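Microbial serine proteinases; subtilisin (Bacillus subtilis, PDB 2GKO) hydrolyses peptide bonds as a serine endopeptidase of the subtilase family, here a cold-adapted subtilisin that binds several calcium ions. Local coordinates at residues Q125-N130 / Y156-L161; A12-S17 / A259-A264; Q50-D53 / N59-D62. All coordinates share one frame; numbering follows the deposited sequence.

Interaction 1: Q125-N130 / Y156-L161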
loop_
_atom_site.group_PDB
_atom_site.type_symbol
_atom_site.label_atom_id
_atom_site.label_comp_id
_atom_site.label_asym_id
_atom_site.label_seq_id
_atom_site.Cartn_x
_atom_site.Cartn_y
_atom_site.Cartn_z
ATOM N N GLN A 125 -10.704 -5.154 -15.083
ATOM C CA GLN A 125 -11.780 -5.492 -14.148
ATOM C C GLN A 125 -12.478 -4.238 -13.644
ATOM O O GLN A 125 -13.700 -4.218 -13.483
ATOM C CB GLN A 125 -11.221 -6.308 -12.964
ATOM C CG GLN A 125 -10.839 -7.719 -13.310
ATOM C CD GLN A 125 -12.038 -8.599 -13.535
ATOM O OE1 GLN A 125 -12.725 -8.925 -12.587
ATOM N NE2 GLN A 125 -12.324 -8.950 -14.794
ATOM N N ALA A 126 -11.714 -3.176 -13.390
ATOM C CA ALA A 126 -12.297 -1.908 -12.989
ATOM C C ALA A 126 -13.297 -1.478 -14.054
ATOM O O ALA A 126 -14.392 -1.046 -13.750
ATOM C CB ALA A 126 -11.226 -0.848 -12.811
ATOM N N THR A 127 -12.897 -1.630 -15.312
ATOM C CA THR A 127 -13.730 -1.206 -16.447
ATOM C C THR A 127 -14.935 -2.122 -16.607
ATOM O O THR A 127 -16.062 -1.639 -16.684
ATOM C CB THR A 127 -12.895 -1.229 -17.725
ATOM O OG1 THR A 127 -11.808 -0.305 -17.605
ATOM C CG2 THR A 127 -13.704 -0.727 -18.918
ATOM N N ALA A 128 -14.684 -3.430 -16.619
ATOM C CA ALA A 128 -15.723 -4.425 -16.890
ATOM C C ALA A 128 -16.810 -4.426 -15.826
ATOM O O ALA A 128 -17.987 -4.590 -16.151
ATOM C CB ALA A 128 -15.127 -5.807 -17.030
ATOM N N LEU A 129 -16.415 -4.240 -14.563
ATOM C CA LEU A 129 -17.338 -4.275 -13.425
ATOM C C LEU A 129 -17.842 -2.893 -13.062
ATOM O O LEU A 129 -18.689 -2.749 -12.176
ATOM C CB LEU A 129 -16.625 -4.885 -12.207
ATOM C CG LEU A 129 -16.047 -6.290 -12.419
ATOM C CD1 LEU A 129 -15.501 -6.869 -11.105
ATOM C CD2 LEU A 129 -17.040 -7.244 -13.044
ATOM N N ASN A 130 -17.307 -1.866 -13.716
ATOM C CA ASN A 130 -17.570 -0.474 -13.366
ATOM C C ASN A 130 -17.381 -0.232 -11.878
ATOM O O ASN A 130 -18.261 0.252 -11.184
ATOM C CB ASN A 130 -18.975 -0.057 -13.818
ATOM C CG ASN A 130 -19.190 1.447 -13.760
ATOM O OD1 ASN A 130 -18.263 2.233 -13.956
ATOM N ND2 ASN A 130 -20.425 1.853 -13.480
ATOM N N TYR A 156 -3.961 3.298 -14.694
ATOM C CA TYR A 156 -4.231 4.634 -14.196
ATOM C C TYR A 156 -5.163 5.385 -15.127
ATOM O O TYR A 156 -6.094 6.000 -14.681
ATOM C CB TYR A 156 -2.933 5.404 -14.024
ATOM C CG TYR A 156 -3.046 6.651 -13.202
ATOM C CD1 TYR A 156 -3.222 7.879 -13.797
ATOM C CD2 TYR A 156 -2.963 6.608 -11.814
ATOM C CE1 TYR A 156 -3.290 9.028 -13.051
ATOM C CE2 TYR A 156 -3.040 7.753 -11.058
ATOM C CZ TYR A 156 -3.210 8.966 -11.679
ATOM O OH TYR A 156 -3.263 10.102 -10.903
ATOM N N ASP A 157 -4.931 5.256 -16.429
ATOM C CA ASP A 157 -5.827 5.798 -17.451
ATOM C C ASP A 157 -7.247 5.239 -17.353
ATOM O O ASP A 157 -8.209 5.936 -17.681
ATOM C CB ASP A 157 -5.258 5.512 -18.847
ATOM C CG ASP A 157 -6.213 5.910 -19.959
ATOM O OD1 ASP A 157 -6.295 7.135 -20.222
ATOM O OD2 ASP A 157 -6.929 5.096 -20.604
ATOM N N LYS A 158 -7.372 3.987 -16.918
ATOM C CA LYS A 158 -8.672 3.339 -16.713
ATOM C C LYS A 158 -9.321 3.668 -15.369
ATOM O O LYS A 158 -10.425 3.195 -15.076
ATOM C CB LYS A 158 -8.552 1.833 -16.889
ATOM C CG LYS A 158 -8.272 1.410 -18.328
ATOM C CD LYS A 158 -8.192 -0.083 -18.447
ATOM C CE LYS A 158 -8.679 -0.566 -19.798
ATOM N NZ LYS A 158 -10.117 -0.893 -19.769
ATOM N N GLY A 159 -8.655 4.495 -14.564
ATOM C CA GLY A 159 -9.234 5.010 -13.346
ATOM C C GLY A 159 -8.784 4.313 -12.071
ATOM O O GLY A 159 -9.320 4.580 -10.993
ATOM N N VAL A 160 -7.820 3.401 -12.197
ATOM C CA VAL A 160 -7.278 2.665 -11.058
ATOM C C VAL A 160 -6.286 3.557 -10.314
ATOM O O VAL A 160 -5.483 4.260 -10.932
ATOM C CB VAL A 160 -6.601 1.346 -11.515
ATOM C CG1 VAL A 160 -5.959 0.601 -10.351
ATOM C CG2 VAL A 160 -7.598 0.462 -12.232
ATOM N N LEU A 161 -6.383 3.586 -8.986
ATOM C CA LEU A 161 -5.401 4.255 -8.144
ATOM C C LEU A 161 -4.299 3.255 -7.790
ATOM O O LEU A 161 -4.587 2.163 -7.339
ATOM C CB LEU A 161 -6.036 4.783 -6.879
ATOM C CG LEU A 161 -5.119 5.566 -5.941
ATOM C CD1 LEU A 161 -4.543 6.807 -6.606
ATOM C CD2 LEU A 161 -5.889 5.957 -4.725
HETATM O O HOH W 1 -12.220 2.202 -16.910
#
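Thr127 and Lys158 make a small, partly buried contact between the C-terminal ends of two neighbouring helices, 112-129 and 146-157, which lie on the same side of the parallel sheet of the subtilisin fold. Only 154 Å² is buried, and the contact has a polar outer half and an apolar inner half. In the outer half Lys158 NZ donates a hydrogen bond of 2.8 Å to Thr127 OG1, the two side chains crossing at about a right angle. The lysine chain is bent twice near its end (chi3 148°, chi4 -92°), which curls the ammonium group round the hydroxyl while CD stays 3.7 Å from Thr127 OG1. The threonine holds OG1 beside its own backbone N and anti to its carbonyl carbon (chi1 -62°), and in this position the oxygen also bonds Gly123 O one turn earlier. Water 1 joins the same hydroxyl to the backbone of the other segment, 2.6 Å from Thr127 OG1 and giving a 2.8 Å bond to Lys158 O. Lys158 NZ has a further, long and weak ion pair with Asp124. In the inner half Ala126 CB meets Val160 CG2 at 3.9 Å, and both residues also rest on Val133 of strand 133-137. Each helix ends in a Schellman motif, at Asn130 and at Gly159; the positive phi of Gly159 would jam a side chain against the preceding carbonyl, and the turn there leads Val160 toward strand 161-165. Three polar partners thus gather round Thr127 OG1, a lysine, a carbonyl and a water, so its rotation is probably well fixed, while the lysine's charge stays at the outer edge and the part facing the sheet is an apolar methyl contact of Ala126 with Val160.

Interaction 2: A12-S17 / A259-A264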
loop_
_atom_site.group_PDB
_atom_site.type_symbol
_atom_site.label_atom_id
_atom_site.label_comp_id
_atom_site.label_asym_id
_atom_site.label_seq_id
_atom_site.Cartn_x
_atom_site.Cartn_y
_atom_site.Cartn_z
ATOM N N ALA A 12 -1.867 4.991 14.663
ATOM C CA ALA A 12 -1.246 6.207 14.138
ATOM C C ALA A 12 -1.985 6.815 12.967
ATOM O O ALA A 12 -2.264 8.009 12.940
ATOM C CB ALA A 12 0.196 5.954 13.781
ATOM N N ILE A 13 -2.335 6.007 11.972
ATOM C CA ILE A 13 -3.032 6.550 10.833
ATOM C C ILE A 13 -4.495 6.952 11.184
ATOM O O ILE A 13 -5.034 7.847 10.554
ATOM C CB ILE A 13 -2.915 5.607 9.574
ATOM C CG1 ILE A 13 -3.229 6.362 8.294
ATOM C CG2 ILE A 13 -3.781 4.372 9.680
ATOM C CD1 ILE A 13 -2.718 5.633 7.027
ATOM N N TYR A 14 -5.087 6.307 12.184
ATOM C CA TYR A 14 -6.430 6.661 12.671
ATOM C C TYR A 14 -6.353 7.851 13.624
ATOM O O TYR A 14 -7.380 8.498 13.893
ATOM C CB TYR A 14 -7.109 5.474 13.383
ATOM C CG TYR A 14 -8.022 4.741 12.442
ATOM C CD1 TYR A 14 -9.394 4.939 12.474
ATOM C CD2 TYR A 14 -7.500 3.921 11.449
ATOM C CE1 TYR A 14 -10.236 4.297 11.557
ATOM C CE2 TYR A 14 -8.324 3.288 10.534
ATOM C CZ TYR A 14 -9.693 3.472 10.593
ATOM O OH TYR A 14 -10.500 2.846 9.685
ATOM N N ASN A 15 -5.149 8.131 14.115
ATOM C CA ASN A 15 -4.906 9.229 15.073
ATOM C C ASN A 15 -5.764 9.059 16.326
ATOM O O ASN A 15 -6.490 9.962 16.731
ATOM C CB ASN A 15 -5.123 10.574 14.386
ATOM C CG ASN A 15 -4.405 11.745 15.092
ATOM O OD1 ASN A 15 -4.450 12.861 14.597
ATOM N ND2 ASN A 15 -3.760 11.483 16.228
ATOM N N ASN A 16 -5.660 7.891 16.941
ATOM C CA ASN A 16 -6.372 7.586 18.173
ATOM C C ASN A 16 -5.614 6.540 18.972
ATOM O O ASN A 16 -5.511 5.384 18.556
ATOM C CB ASN A 16 -7.789 7.101 17.842
ATOM C CG ASN A 16 -8.629 6.833 19.071
ATOM O OD1 ASN A 16 -8.129 6.761 20.187
ATOM N ND2 ASN A 16 -9.932 6.669 18.859
ATOM N N SER A 17 -5.126 6.936 20.143
ATOM C CA SER A 17 -4.255 6.087 20.953
ATOM C C SER A 17 -4.976 4.928 21.585
ATOM O O SER A 17 -4.333 3.993 22.058
ATOM C CB SER A 17 -3.614 6.922 22.072
ATOM O OG SER A 17 -2.938 8.033 21.521
ATOM N N ALA A 259 -6.760 5.154 1.284
ATOM C CA ALA A 259 -7.337 5.549 0.006
ATOM C C ALA A 259 -8.714 4.930 -0.176
ATOM O O ALA A 259 -9.649 5.603 -0.618
ATOM C CB ALA A 259 -6.413 5.144 -1.150
ATOM N N ALA A 260 -8.856 3.659 0.177
ATOM C CA ALA A 260 -10.137 2.955 0.051
ATOM C C ALA A 260 -11.195 3.508 0.999
ATOM O O ALA A 260 -12.354 3.660 0.622
ATOM C CB ALA A 260 -9.950 1.478 0.281
ATOM N N LYS A 261 -10.781 3.815 2.218
ATOM C CA LYS A 261 -11.645 4.427 3.222
ATOM C C LYS A 261 -12.152 5.787 2.721
ATOM O O LYS A 261 -13.350 6.122 2.880
ATOM C CB LYS A 261 -10.852 4.588 4.526
ATOM C CG LYS A 261 -11.661 4.994 5.733
ATOM C CD LYS A 261 -10.824 4.927 7.003
ATOM C CE LYS A 261 -11.531 5.611 8.181
ATOM N NZ LYS A 261 -12.745 4.891 8.622
ATOM N N ILE A 262 -11.255 6.574 2.125
ATOM C CA ILE A 262 -11.623 7.855 1.546
ATOM C C ILE A 262 -12.581 7.649 0.370
ATOM O O ILE A 262 -13.642 8.274 0.292
ATOM C CB ILE A 262 -10.351 8.621 1.092
ATOM C CG1 ILE A 262 -9.541 9.058 2.308
ATOM C CG2 ILE A 262 -10.691 9.833 0.231
ATOM C CD1 ILE A 262 -8.133 9.511 1.963
ATOM N N TRP A 263 -12.225 6.735 -0.533
ATOM C CA TRP A 263 -12.976 6.537 -1.764
ATOM C C TRP A 263 -14.409 6.096 -1.487
ATOM O O TRP A 263 -15.324 6.508 -2.196
ATOM C CB TRP A 263 -12.276 5.520 -2.687
ATOM C CG TRP A 263 -12.403 5.812 -4.150
ATOM C CD1 TRP A 263 -13.328 6.625 -4.772
ATOM C CD2 TRP A 263 -11.556 5.316 -5.193
ATOM N NE1 TRP A 263 -13.084 6.671 -6.117
ATOM C CE2 TRP A 263 -11.996 5.879 -6.406
ATOM C CE3 TRP A 263 -10.441 4.472 -5.217
ATOM C CZ2 TRP A 263 -11.377 5.601 -7.624
ATOM C CZ3 TRP A 263 -9.829 4.206 -6.413
ATOM C CH2 TRP A 263 -10.299 4.754 -7.600
ATOM N N ALA A 264 -14.592 5.271 -0.458
ATOM C CA ALA A 264 -15.888 4.685 -0.128
ATOM C C ALA A 264 -16.883 5.763 0.278
ATOM O O ALA A 264 -18.094 5.601 0.107
ATOM C CB ALA A 264 -15.733 3.678 0.969
#
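Tyr14 and Lys261 are the two residues that touch here, burying 87 Å² between the last turn of helix 8-14 and helix 248-265. The polar part is a weak hydrogen bond, Lys261 NZ donating to Tyr14 OH at 3.2 Å. Both groups have stronger partners in the adjoining loops: the phenol oxygen bonds Val92 O and Ser23 N, and the ammonium group bonds Ser23 O, so Ser23 serves both. The backbones stay well apart, the nearest CA atoms, of Tyr14 and Lys261, being 11.0 Å from each other, and long side chains bridge the gap. Helix 248-265 is the central helix of the subtilisin fold, and its first turn carries Ser249, which lines the phenylmethanesulfonic acid pocket; Lys261 sits about three turns further on, on the side that meets the N-terminal helix. The rest is van der Waals packing of the lysine's methylenes on the phenol. Its chain leaves with CG anti to the backbone N (chi1 -170°), runs extended to CE and bends at the last torsion (chi4 68°). Lys261 CE thereby lies 3.7 Å from Tyr14 CZ, approaching the ring obliquely, and Lys261 CD comes to 3.4 Å from Tyr14 OH.

Interaction 3: Q50-D53 / N59-D62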
loop_
_atom_site.group_PDB
_atom_site.type_symbol
_atom_site.label_atom_id
_atom_site.label_comp_id
_atom_site.label_asym_id
_atom_site.label_seq_id
_atom_site.Cartn_x
_atom_site.Cartn_y
_atom_site.Cartn_z
ATOM N N GLN A 50 -11.728 -11.596 -4.965
ATOM C CA GLN A 50 -10.987 -12.201 -6.062
ATOM C C GLN A 50 -9.707 -12.837 -5.569
ATOM O O GLN A 50 -9.128 -12.400 -4.563
ATOM C CB GLN A 50 -10.663 -11.175 -7.155
ATOM C CG GLN A 50 -11.937 -10.601 -7.789
ATOM C CD GLN A 50 -11.704 -9.925 -9.134
ATOM O OE1 GLN A 50 -12.631 -9.286 -9.682
ATOM N NE2 GLN A 50 -10.501 -10.030 -9.653
ATOM N N CYS A 51 -9.293 -13.889 -6.246
ATOM C CA CYS A 51 -8.134 -14.674 -5.870
ATOM C C CYS A 51 -7.613 -15.298 -7.164
ATOM O O CYS A 51 -8.212 -16.231 -7.679
ATOM C CB CYS A 51 -8.524 -15.735 -4.838
ATOM S SG CYS A 51 -7.305 -16.974 -4.443
ATOM N N LYS A 52 -6.553 -14.701 -7.717
ATOM C CA LYS A 52 -6.058 -15.025 -9.052
ATOM C C LYS A 52 -4.544 -15.118 -9.005
ATOM O O LYS A 52 -3.881 -14.357 -8.287
ATOM C CB LYS A 52 -6.503 -13.971 -10.060
ATOM C CG LYS A 52 -8.028 -13.903 -10.228
ATOM C CD LYS A 52 -8.472 -12.790 -11.139
ATOM C CE LYS A 52 -9.987 -12.868 -11.427
ATOM N NZ LYS A 52 -10.525 -11.668 -12.088
ATOM N N ASP A 53 -3.998 -16.090 -9.728
ATOM C CA ASP A 53 -2.570 -16.370 -9.713
ATOM C C ASP A 53 -1.973 -16.110 -11.097
ATOM O O ASP A 53 -2.228 -16.868 -12.031
ATOM C CB ASP A 53 -2.338 -17.805 -9.286
ATOM C CG ASP A 53 -0.881 -18.143 -9.063
ATOM O OD1 ASP A 53 0.021 -17.336 -9.343
ATOM O OD2 ASP A 53 -0.549 -19.230 -8.556
ATOM N N ASN A 59 -3.190 -16.488 -18.705
ATOM C CA ASN A 59 -2.790 -15.174 -18.234
ATOM C C ASN A 59 -2.726 -15.293 -16.702
ATOM O O ASN A 59 -1.781 -14.835 -16.043
ATOM C CB ASN A 59 -3.823 -14.162 -18.704
ATOM C CG ASN A 59 -3.835 -14.013 -20.236
ATOM O OD1 ASN A 59 -3.269 -13.063 -20.780
ATOM N ND2 ASN A 59 -4.456 -14.973 -20.930
ATOM N N PHE A 60 -3.730 -15.977 -16.169
ATOM C CA PHE A 60 -3.788 -16.320 -14.751
ATOM C C PHE A 60 -4.638 -17.562 -14.528
ATOM O O PHE A 60 -5.463 -17.937 -15.374
ATOM C CB PHE A 60 -4.364 -15.144 -13.956
ATOM C CG PHE A 60 -5.790 -14.796 -14.314
ATOM C CD1 PHE A 60 -6.058 -13.851 -15.305
ATOM C CD2 PHE A 60 -6.857 -15.397 -13.657
ATOM C CE1 PHE A 60 -7.364 -13.526 -15.635
ATOM C CE2 PHE A 60 -8.170 -15.075 -13.982
ATOM C CZ PHE A 60 -8.424 -14.132 -14.979
ATOM N N THR A 61 -4.445 -18.183 -13.368
ATOM C CA THR A 61 -5.308 -19.243 -12.875
ATOM C C THR A 61 -6.240 -18.615 -11.852
ATOM O O THR A 61 -5.783 -18.014 -10.899
ATOM C CB THR A 61 -4.463 -20.347 -12.238
ATOM O OG1 THR A 61 -3.595 -20.926 -13.232
ATOM C CG2 THR A 61 -5.324 -21.500 -11.752
ATOM N N ASP A 62 -7.536 -18.748 -12.083
ATOM C CA ASP A 62 -8.566 -18.221 -11.214
ATOM C C ASP A 62 -8.770 -19.109 -10.005
ATOM O O ASP A 62 -8.399 -20.288 -10.031
ATOM C CB ASP A 62 -9.892 -18.086 -11.976
ATOM C CG ASP A 62 -10.747 -16.978 -11.445
ATOM O OD1 ASP A 62 -11.813 -16.719 -12.032
ATOM O OD2 ASP A 62 -10.426 -16.293 -10.438
HETATM O O HOH W 2 -11.121 -14.698 -8.294
#
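Lys52 passes obliquely over one face of the Phe60 ring and lies beside the carboxylate of Asp62 in a beta hairpin, where strand 48-53 turns back through a loop to the short strand 61-62 at an edge of the main sheet. The pairing is antiparallel: Asp53 with Thr61 is a hydrogen-bonded pair, its two bonds (Asp53 N to Thr61 O and Thr61 N to Asp53 O) both 2.9 Å long with N-H...O angles of 162°, and Lys52 with Asp62 is the neighbouring non-hydrogen-bonded pair. The side chain of Lys52 leaves the strand at CB, which is 3.9 Å from Phe60 CD2. CG comes next and lies 3.4 Å from Asp62 OD2. CD sits over the ring face of Phe60, 4.1 Å from its centroid and 29° off the normal, a CH-pi contact. CE touches both neighbours, Phe60 CE2 and Asp62 OD2. Beyond it NZ leaves the hairpin and hydrogen-bonds His121 of helix 112-129, staying 4.9 Å from Asp62 OD2, so the two charges attract at most at a distance. The ring is placed under the lysine by a chi1 of 63°, which sets CG of Phe60 between its backbone N and carbonyl carbon. Cut back to an alanine, the side chain would probably lose the methylene packing over Phe60 and leave His121 without its lysine partner. Cys51, linked by a disulfide to Cys65, ties the same strand to the chain that follows the hairpin. Water 2 bridges the strands beside the non-hydrogen-bonded pair, accepting from Cys51 N at 2.9 Å and donating to Asp62 OD2.

How the interactions relate
None of the three is wholly core. The centre of interaction 2 lies nearest the centre of the chain, at about 13 Å, against about 18 and 20 Å for the centres of interactions 1 and 3. Helix 112-129 links interactions 1 and 3: its C-terminal end forms one half of interaction 1, and Gln125 and Leu129 reach strand 48-53. Interactions 1 and 2 meet where Trp263 and Ala259 pack against Gly159 and Leu161, whereas interactions 2 and 3 do not touch. A lysine features in each but is used differently: as a donor to a hydroxyl at a helix end, as a weak bridge between helices, and as an apolar arm over an aromatic ring that ends in a hydrogen bond to His121. Backbone pairing between segments belongs to interaction 3 alone.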